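Local coordinates for protein UDP-N-acetylglucosamine pyrophosphorylase (Entamoeba histolytica, PDB 3OC9) that probably catalyses the formation of UDP-N-acetylglucosamine and diphosphate from UTP and N-acetylglucosamine 1-phosphate, at residues A[259-264]-A[331-336]; A[180-185]-A[196-201]. All coordinates share one frame; numbering follows the deposited sequence.

Contact 1: A[259-264]-A[331-336]; sequences GHISIN and IEFSAL
The carboxylate of Glu-332 lies against the methyl end of Ile-263 and is gripped at both oxygens by groups from elsewhere in the chain. OE1 takes a hydrogen bond from the backbone N of Lys-192, while OE2 forms a salt bridge with Lys-212 NZ. Held in this way, the acid is satisfied although buried, and its touch on Ile-263 is a plain van der Waals contact: CD1 of the isoleucine sits 3.8 Å from Glu-332 OE1. The glutamate reaches that far because its chain runs almost fully extended beyond CG, and the two side chains extend to meet each other across the contact.

Next to this pair, Ile-261 and the ring of Phe-333 run alongside one another with opposite headings. Ile-261 CG2 approaches the ring obliquely and comes to 3.9 Å from Phe-333 CE1. With CG1 turned between the backbone N and the carbonyl carbon (chi1 44°), it is the CG2 methyl that meets the ring.

Between the two isoleucines the chain turns a corner at Ser-262, whose backbone has left-handed helical angles. The other side of the corner is tied by Asn-264 ND2, which donates to His-260 NE2 at a long 3.3 Å but nearly straight (169°), close to the planes of both the imidazole and the amide. Ser-262 N lies 3.6 Å above one face of that ring.

No hydrogen bond joins the two segments. Two small van der Waals contacts, one of them between apolar side chains, instead seat the chain at and just after helix 329-332 against the corner between strands 258-261 and 263-267, both of which pair with 209-215 in the central mixed sheet of this GT-A-clan nucleotidyltransferase.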
ATOM      1  N   GLY A 259       1.059   5.953 -14.225  1.00 19.20           N
ATOM      2  CA  GLY A 259       1.694   6.279 -12.928  1.00 19.22           C
ATOM      3  C   GLY A 259       1.635   5.136 -11.910  1.00 19.40           C
ATOM      4  O   GLY A 259       0.550   4.774 -11.451  1.00 19.14           O
ATOM      5  N   HIS A 260       2.803   4.610 -11.504  1.00 18.14           N
ATOM      6  CA  HIS A 260       2.858   3.456 -10.552  1.00 18.35           C
ATOM      7  C   HIS A 260       2.599   3.907  -9.109  1.00 19.02           C
ATOM      8  O   HIS A 260       3.343   4.741  -8.582  1.00 19.63           O
ATOM      9  CB  HIS A 260       4.245   2.751 -10.648  1.00 18.01           C
ATOM     10  CG  HIS A 260       4.483   1.709  -9.585  1.00 17.24           C
ATOM     11  ND1 HIS A 260       5.472   1.832  -8.629  1.00 17.77           N
ATOM     12  CD2 HIS A 260       3.861   0.526  -9.338  1.00 17.63           C
ATOM     13  CE1 HIS A 260       5.434   0.776  -7.824  1.00 20.01           C
ATOM     14  NE2 HIS A 260       4.472  -0.038  -8.238  1.00 16.03           N
ATOM     15  N   ILE A 261       1.553   3.384  -8.466  1.00 18.97           N
ATOM     16  CA  ILE A 261       1.188   3.889  -7.114  1.00 21.20           C
ATOM     17  C   ILE A 261       1.300   2.850  -5.970  1.00 20.20           C
ATOM     18  O   ILE A 261       0.788   3.074  -4.860  1.00 20.85           O
ATOM     19  CB  ILE A 261      -0.202   4.619  -7.061  1.00 22.98           C
ATOM     20  CG1 ILE A 261      -1.243   3.858  -7.846  1.00 23.44           C
ATOM     21  CG2 ILE A 261      -0.094   6.129  -7.497  1.00 25.83           C
ATOM     22  CD1 ILE A 261      -1.740   2.641  -7.124  1.00 23.59           C
ATOM     23  N   SER A 262       1.986   1.736  -6.238  1.00 19.33           N
ATOM     24  CA  SER A 262       2.320   0.716  -5.204  1.00 18.78           C
ATOM     25  C   SER A 262       1.105   0.012  -4.552  1.00 17.82           C
ATOM     26  O   SER A 262       1.051  -0.142  -3.322  1.00 16.27           O
ATOM     27  CB  SER A 262       3.250   1.266  -4.084  1.00 20.37           C
ATOM     28  OG  SER A 262       4.517   1.687  -4.573  1.00 24.82           O
ATOM     29  N   ILE A 263       0.151  -0.414  -5.379  1.00 15.99           N
ATOM     30  CA  ILE A 263      -0.895  -1.386  -4.958  1.00 15.74           C
ATOM     31  C   ILE A 263      -0.856  -2.506  -6.024  1.00 15.56           C
ATOM     32  O   ILE A 263      -1.389  -2.323  -7.133  1.00 15.18           O
ATOM     33  CB  ILE A 263      -2.330  -0.753  -4.830  1.00 15.39           C
ATOM     34  CG1 ILE A 263      -2.332   0.498  -3.926  1.00 15.77           C
ATOM     35  CG2 ILE A 263      -3.368  -1.823  -4.292  1.00 16.52           C
ATOM     36  CD1 ILE A 263      -3.619   1.378  -4.051  1.00 18.25           C
ATOM     37  N   ASN A 264      -0.213  -3.645  -5.697  1.00 15.30           N
ATOM     38  CA  ASN A 264       0.128  -4.707  -6.700  1.00 16.00           C
ATOM     39  C   ASN A 264      -0.330  -6.095  -6.246  1.00 16.77           C
ATOM     40  O   ASN A 264      -0.115  -6.466  -5.083  1.00 16.23           O
ATOM     41  CB  ASN A 264       1.665  -4.716  -6.985  1.00 15.64           C
ATOM     42  CG  ASN A 264       2.161  -3.367  -7.570  1.00 16.80           C
ATOM     43  OD1 ASN A 264       1.728  -2.958  -8.647  1.00 16.49           O
ATOM     44  ND2 ASN A 264       3.068  -2.682  -6.851  1.00 16.02           N
ATOM     45  N   ILE A 331     -11.295   7.960  -5.591  1.00 21.63           N
ATOM     46  CA  ILE A 331     -11.753   6.717  -4.962  1.00 21.17           C
ATOM     47  C   ILE A 331     -10.649   6.028  -4.104  1.00 21.08           C
ATOM     48  O   ILE A 331     -10.929   5.552  -2.988  1.00 21.25           O
ATOM     49  CB  ILE A 331     -12.268   5.700  -6.052  1.00 21.55           C
ATOM     50  CG1 ILE A 331     -13.387   6.311  -6.932  1.00 23.40           C
ATOM     51  CG2 ILE A 331     -12.628   4.310  -5.449  1.00 21.32           C
ATOM     52  CD1 ILE A 331     -14.780   6.426  -6.266  1.00 28.39           C
ATOM     53  N   GLU A 332      -9.416   5.954  -4.613  1.00 20.32           N
ATOM     54  CA  GLU A 332      -8.383   5.090  -3.950  1.00 20.46           C
ATOM     55  C   GLU A 332      -6.959   5.689  -3.843  1.00 21.11           C
ATOM     56  O   GLU A 332      -5.978   4.928  -3.766  1.00 21.97           O
ATOM     57  CB  GLU A 332      -8.365   3.651  -4.565  1.00 20.23           C
ATOM     58  CG  GLU A 332      -7.820   2.531  -3.612  1.00 19.52           C
ATOM     59  CD  GLU A 332      -7.690   1.113  -4.224  1.00 20.78           C
ATOM     60  OE1 GLU A 332      -7.154   0.220  -3.515  1.00 20.06           O
ATOM     61  OE2 GLU A 332      -8.084   0.877  -5.396  1.00 19.92           O
ATOM     62  N   PHE A 333      -6.821   7.026  -3.785  1.00 22.18           N
ATOM     63  CA  PHE A 333      -5.472   7.629  -3.504  1.00 23.41           C
ATOM     64  C   PHE A 333      -5.468   8.931  -2.665  1.00 23.71           C
ATOM     65  O   PHE A 333      -5.725  10.007  -3.197  1.00 24.03           O
ATOM     66  CB  PHE A 333      -4.650   7.834  -4.798  1.00 24.21           C
ATOM     67  CG  PHE A 333      -3.205   8.249  -4.541  1.00 29.60           C
ATOM     68  CD1 PHE A 333      -2.241   7.302  -4.227  1.00 33.97           C
ATOM     69  CD2 PHE A 333      -2.833   9.604  -4.583  1.00 36.50           C
ATOM     70  CE1 PHE A 333      -0.908   7.687  -3.963  1.00 36.77           C
ATOM     71  CE2 PHE A 333      -1.507  10.006  -4.311  1.00 37.76           C
ATOM     72  CZ  PHE A 333      -0.550   9.043  -4.006  1.00 37.68           C
ATOM     73  N   SER A 334      -5.139   8.832  -1.370  1.00 23.74           N
ATOM     74  CA  SER A 334      -4.853  10.033  -0.530  1.00 23.74           C
ATOM     75  C   SER A 334      -3.816   9.659   0.538  1.00 23.74           C
ATOM     76  O   SER A 334      -4.135   8.909   1.463  1.00 23.40           O
ATOM     77  CB  SER A 334      -6.138  10.591   0.115  1.00 25.08           C
ATOM     78  OG  SER A 334      -5.910  11.858   0.755  1.00 24.08           O
ATOM     79  N   ALA A 335      -2.576  10.152   0.395  1.00 23.45           N
ATOM     80  CA  ALA A 335      -1.444   9.685   1.235  1.00 24.18           C
ATOM     81  C   ALA A 335      -1.177  10.569   2.454  1.00 25.08           C
ATOM     82  O   ALA A 335      -1.367  11.780   2.377  1.00 26.25           O
ATOM     83  CB  ALA A 335      -0.183   9.562   0.420  1.00 24.80           C
ATOM     84  N   LEU A 336      -0.711   9.957   3.547  1.00 25.79           N
ATOM     85  CA  LEU A 336      -0.246  10.699   4.752  1.00 26.34           C
ATOM     86  C   LEU A 336       1.275  10.605   4.884  1.00 27.26           C
ATOM     87  O   LEU A 336       1.812   9.524   5.198  1.00 26.46           O
ATOM     88  CB  LEU A 336      -0.916  10.181   6.035  1.00 25.97           C
ATOM     89  CG  LEU A 336      -0.438  10.823   7.361  1.00 26.28           C
ATOM     90  CD1 LEU A 336      -0.738  12.329   7.412  1.00 25.87           C
ATOM     91  CD2 LEU A 336      -1.012  10.109   8.610  1.00 25.54           C
TER

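Contact 2: A[180-185]-A[196-201]; sequences YSVAHN and PNMIGY
This is a buried, wholly apolar helix-on-sheet contact, in which the first turn of helix 196-204 packs on one face of the central strand 180-184. Their short segments lie 9.9 Å apart axis to axis and run at 133° to each other, so the helix heads back obliquely over the strand it follows.

Ile-199 carries most of the interface. Its CG1 branch stands anti to the carbonyl carbon (chi1 -61°), and the second torsion, also near -60°, brings CD1 to the strand even though the side chain does not start out aimed there. That one methyl touches two strand residues on the same face, lying 4.0 Å from Val-182 CG2 and 4.2 Å from Tyr-180 CB.

Met-198, one residue earlier on the helix, arrives by a different route: its chain is extended at all three torsions, carrying the sulfur SD to 4.3 Å from the same Val-182 CG2. Thus a single valine methyl meets both helix side chains.

Further along the helix, Tyr-180 OH hydrogen-bonds Asp-203 OD1. The helix start also packs on helix 21-32, with Pro-196 on Tyr-24 and Leu-28 and Ile-199 on Leu-30, while strand 180-184 runs between parallel strand 36-41 and antiparallel strand 263-267.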
ATOM      1  N   TYR A 180      -3.631 -15.850  -4.439  1.00 21.14           N
ATOM      2  CA  TYR A 180      -3.401 -14.423  -4.808  1.00 20.79           C
ATOM      3  C   TYR A 180      -3.202 -13.528  -3.571  1.00 20.39           C
ATOM      4  O   TYR A 180      -3.953 -13.656  -2.610  1.00 20.97           O
ATOM      5  CB  TYR A 180      -4.603 -13.879  -5.618  1.00 20.64           C
ATOM      6  CG  TYR A 180      -4.853 -14.581  -6.943  1.00 22.24           C
ATOM      7  CD1 TYR A 180      -3.977 -14.403  -8.020  1.00 21.96           C
ATOM      8  CD2 TYR A 180      -5.968 -15.424  -7.126  1.00 24.09           C
ATOM      9  CE1 TYR A 180      -4.203 -15.052  -9.262  1.00 24.05           C
ATOM     10  CE2 TYR A 180      -6.193 -16.081  -8.375  1.00 24.72           C
ATOM     11  CZ  TYR A 180      -5.304 -15.877  -9.423  1.00 24.42           C
ATOM     12  OH  TYR A 180      -5.485 -16.497 -10.656  1.00 25.41           O
ATOM     13  N   SER A 181      -2.203 -12.626  -3.603  1.00 19.74           N
ATOM     14  CA  SER A 181      -1.902 -11.702  -2.479  1.00 18.81           C
ATOM     15  C   SER A 181      -1.830 -10.249  -2.994  1.00 18.16           C
ATOM     16  O   SER A 181      -1.264  -9.998  -4.073  1.00 18.39           O
ATOM     17  CB  SER A 181      -0.564 -12.069  -1.776  1.00 18.82           C
ATOM     18  OG  SER A 181      -0.554 -13.408  -1.234  1.00 19.74           O
ATOM     19  N   VAL A 182      -2.419  -9.302  -2.259  1.00 17.21           N
ATOM     20  CA  VAL A 182      -2.268  -7.852  -2.580  1.00 17.68           C
ATOM     21  C   VAL A 182      -1.250  -7.199  -1.632  1.00 17.73           C
ATOM     22  O   VAL A 182      -1.436  -7.236  -0.386  1.00 17.02           O
ATOM     23  CB  VAL A 182      -3.624  -7.075  -2.510  1.00 17.15           C
ATOM     24  CG1 VAL A 182      -3.432  -5.601  -2.854  1.00 17.95           C
ATOM     25  CG2 VAL A 182      -4.668  -7.700  -3.428  1.00 18.45           C
ATOM     26  N   ALA A 183      -0.177  -6.632  -2.211  1.00 17.94           N
ATOM     27  CA  ALA A 183       0.869  -5.913  -1.453  1.00 18.37           C
ATOM     28  C   ALA A 183       0.774  -4.390  -1.633  1.00 18.82           C
ATOM     29  O   ALA A 183       0.786  -3.900  -2.771  1.00 18.36           O
ATOM     30  CB  ALA A 183       2.289  -6.407  -1.888  1.00 19.17           C
ATOM     31  N   HIS A 184       0.669  -3.637  -0.534  1.00 19.50           N
ATOM     32  CA  HIS A 184       0.637  -2.169  -0.662  1.00 21.23           C
ATOM     33  C   HIS A 184       1.392  -1.388   0.421  1.00 22.99           C
ATOM     34  O   HIS A 184       1.808  -1.985   1.395  1.00 24.87           O
ATOM     35  CB  HIS A 184      -0.806  -1.679  -0.792  1.00 22.00           C
ATOM     36  CG  HIS A 184      -1.637  -1.797   0.449  1.00 21.46           C
ATOM     37  ND1 HIS A 184      -1.540  -0.912   1.506  1.00 25.11           N
ATOM     38  CD2 HIS A 184      -2.687  -2.604   0.735  1.00 23.98           C
ATOM     39  CE1 HIS A 184      -2.452  -1.207   2.414  1.00 22.66           C
ATOM     40  NE2 HIS A 184      -3.169  -2.227   1.965  1.00 23.26           N
ATOM     41  N   ASN A 185       1.526  -0.063   0.264  1.00 24.27           N
ATOM     42  CA  ASN A 185       2.267   0.779   1.229  1.00 25.99           C
ATOM     43  C   ASN A 185       1.362   1.276   2.359  1.00 26.48           C
ATOM     44  O   ASN A 185       0.152   1.410   2.171  1.00 28.95           O
ATOM     45  CB  ASN A 185       2.956   1.957   0.510  1.00 26.74           C
ATOM     46  N   PRO A 196     -12.111  -7.128  -4.061  1.00 19.45           N
ATOM     47  CA  PRO A 196     -12.701  -8.232  -4.865  1.00 20.49           C
ATOM     48  C   PRO A 196     -12.693  -7.965  -6.388  1.00 20.23           C
ATOM     49  O   PRO A 196     -12.559  -8.930  -7.175  1.00 20.17           O
ATOM     50  CB  PRO A 196     -14.151  -8.358  -4.333  1.00 21.27           C
ATOM     51  CG  PRO A 196     -14.217  -7.534  -3.105  1.00 22.37           C
ATOM     52  CD  PRO A 196     -13.022  -6.619  -3.022  1.00 21.29           C
ATOM     53  N   ASN A 197     -12.865  -6.693  -6.790  1.00 20.11           N
ATOM     54  CA  ASN A 197     -12.797  -6.298  -8.232  1.00 20.36           C
ATOM     55  C   ASN A 197     -11.461  -6.711  -8.867  1.00 20.18           C
ATOM     56  O   ASN A 197     -11.417  -7.261  -9.999  1.00 20.44           O
ATOM     57  CB  ASN A 197     -13.003  -4.767  -8.411  1.00 19.91           C
ATOM     58  CG  ASN A 197     -14.358  -4.275  -7.892  1.00 22.52           C
ATOM     59  OD1 ASN A 197     -15.397  -4.512  -8.519  1.00 24.77           O
ATOM     60  ND2 ASN A 197     -14.347  -3.568  -6.748  1.00 21.72           N
ATOM     61  N   MET A 198     -10.378  -6.464  -8.130  1.00 19.77           N
ATOM     62  CA  MET A 198      -8.999  -6.746  -8.616  1.00 19.76           C
ATOM     63  C   MET A 198      -8.666  -8.264  -8.596  1.00 19.62           C
ATOM     64  O   MET A 198      -8.035  -8.791  -9.537  1.00 20.07           O
ATOM     65  CB  MET A 198      -8.011  -5.895  -7.768  1.00 19.82           C
ATOM     66  CG  MET A 198      -6.521  -6.065  -8.071  1.00 21.30           C
ATOM     67  SD  MET A 198      -5.547  -5.174  -6.805  1.00 21.52           S
ATOM     68  CE  MET A 198      -4.004  -5.054  -7.696  1.00 21.38           C
ATOM     69  N   ILE A 199      -9.096  -8.968  -7.536  1.00 19.96           N
ATOM     70  CA  ILE A 199      -8.876 -10.443  -7.432  1.00 20.16           C
ATOM     71  C   ILE A 199      -9.587 -11.175  -8.598  1.00 20.85           C
ATOM     72  O   ILE A 199      -8.999 -12.047  -9.263  1.00 21.11           O
ATOM     73  CB  ILE A 199      -9.360 -11.004  -6.042  1.00 20.66           C
ATOM     74  CG1 ILE A 199      -8.585 -10.360  -4.878  1.00 21.06           C
ATOM     75  CG2 ILE A 199      -9.369 -12.579  -5.996  1.00 21.82           C
ATOM     76  CD1 ILE A 199      -7.081 -10.606  -4.843  1.00 20.36           C
ATOM     77  N   GLY A 200     -10.836 -10.792  -8.874  1.00 21.04           N
ATOM     78  CA  GLY A 200     -11.583 -11.387  -9.998  1.00 22.18           C
ATOM     79  C   GLY A 200     -10.983 -11.088 -11.379  1.00 22.66           C
ATOM     80  O   GLY A 200     -10.927 -11.970 -12.261  1.00 23.19           O
ATOM     81  N   TYR A 201     -10.506  -9.858 -11.556  1.00 22.28           N
ATOM     82  CA  TYR A 201      -9.843  -9.430 -12.817  1.00 22.57           C
ATOM     83  C   TYR A 201      -8.549 -10.246 -13.081  1.00 23.38           C
ATOM     84  O   TYR A 201      -8.357 -10.805 -14.186  1.00 23.46           O
ATOM     85  CB  TYR A 201      -9.589  -7.905 -12.782  1.00 22.41           C
ATOM     86  CG  TYR A 201      -9.323  -7.223 -14.132  1.00 20.74           C
ATOM     87  CD1 TYR A 201     -10.381  -6.887 -14.981  1.00 22.66           C
ATOM     88  CD2 TYR A 201      -8.015  -6.882 -14.533  1.00 20.93           C
ATOM     89  CE1 TYR A 201     -10.158  -6.229 -16.215  1.00 22.22           C
ATOM     90  CE2 TYR A 201      -7.780  -6.222 -15.783  1.00 21.27           C
ATOM     91  CZ  TYR A 201      -8.858  -5.905 -16.610  1.00 22.67           C
ATOM     92  OH  TYR A 201      -8.647  -5.273 -17.846  1.00 21.73           O
TER

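Overall arrangement
Contact 2 is complete by residue 201, and contact 1 begins only at 259; their centres lie 13 Å apart. They share the central mixed sheet, in which strands 180-184 and 263-267 are antiparallel neighbours: Asn-264 O sits 2.9 Å from Ala-183 N, a probable hydrogen bond, and Ile-263 CG2 packs 4.0 Å from Val-182 CG1. Met-198 CE of contact 2 also reaches the carbonyl oxygen of Ile-263. Helix 196-204 leads on to strand 209-215, on the far side of 263-267, so the crossover passes over the strand that contact 1 uses. One sheet thus carries both contacts, with helix 196-204 packed on 180-184 and the chain at helix 329-332 against 263-267.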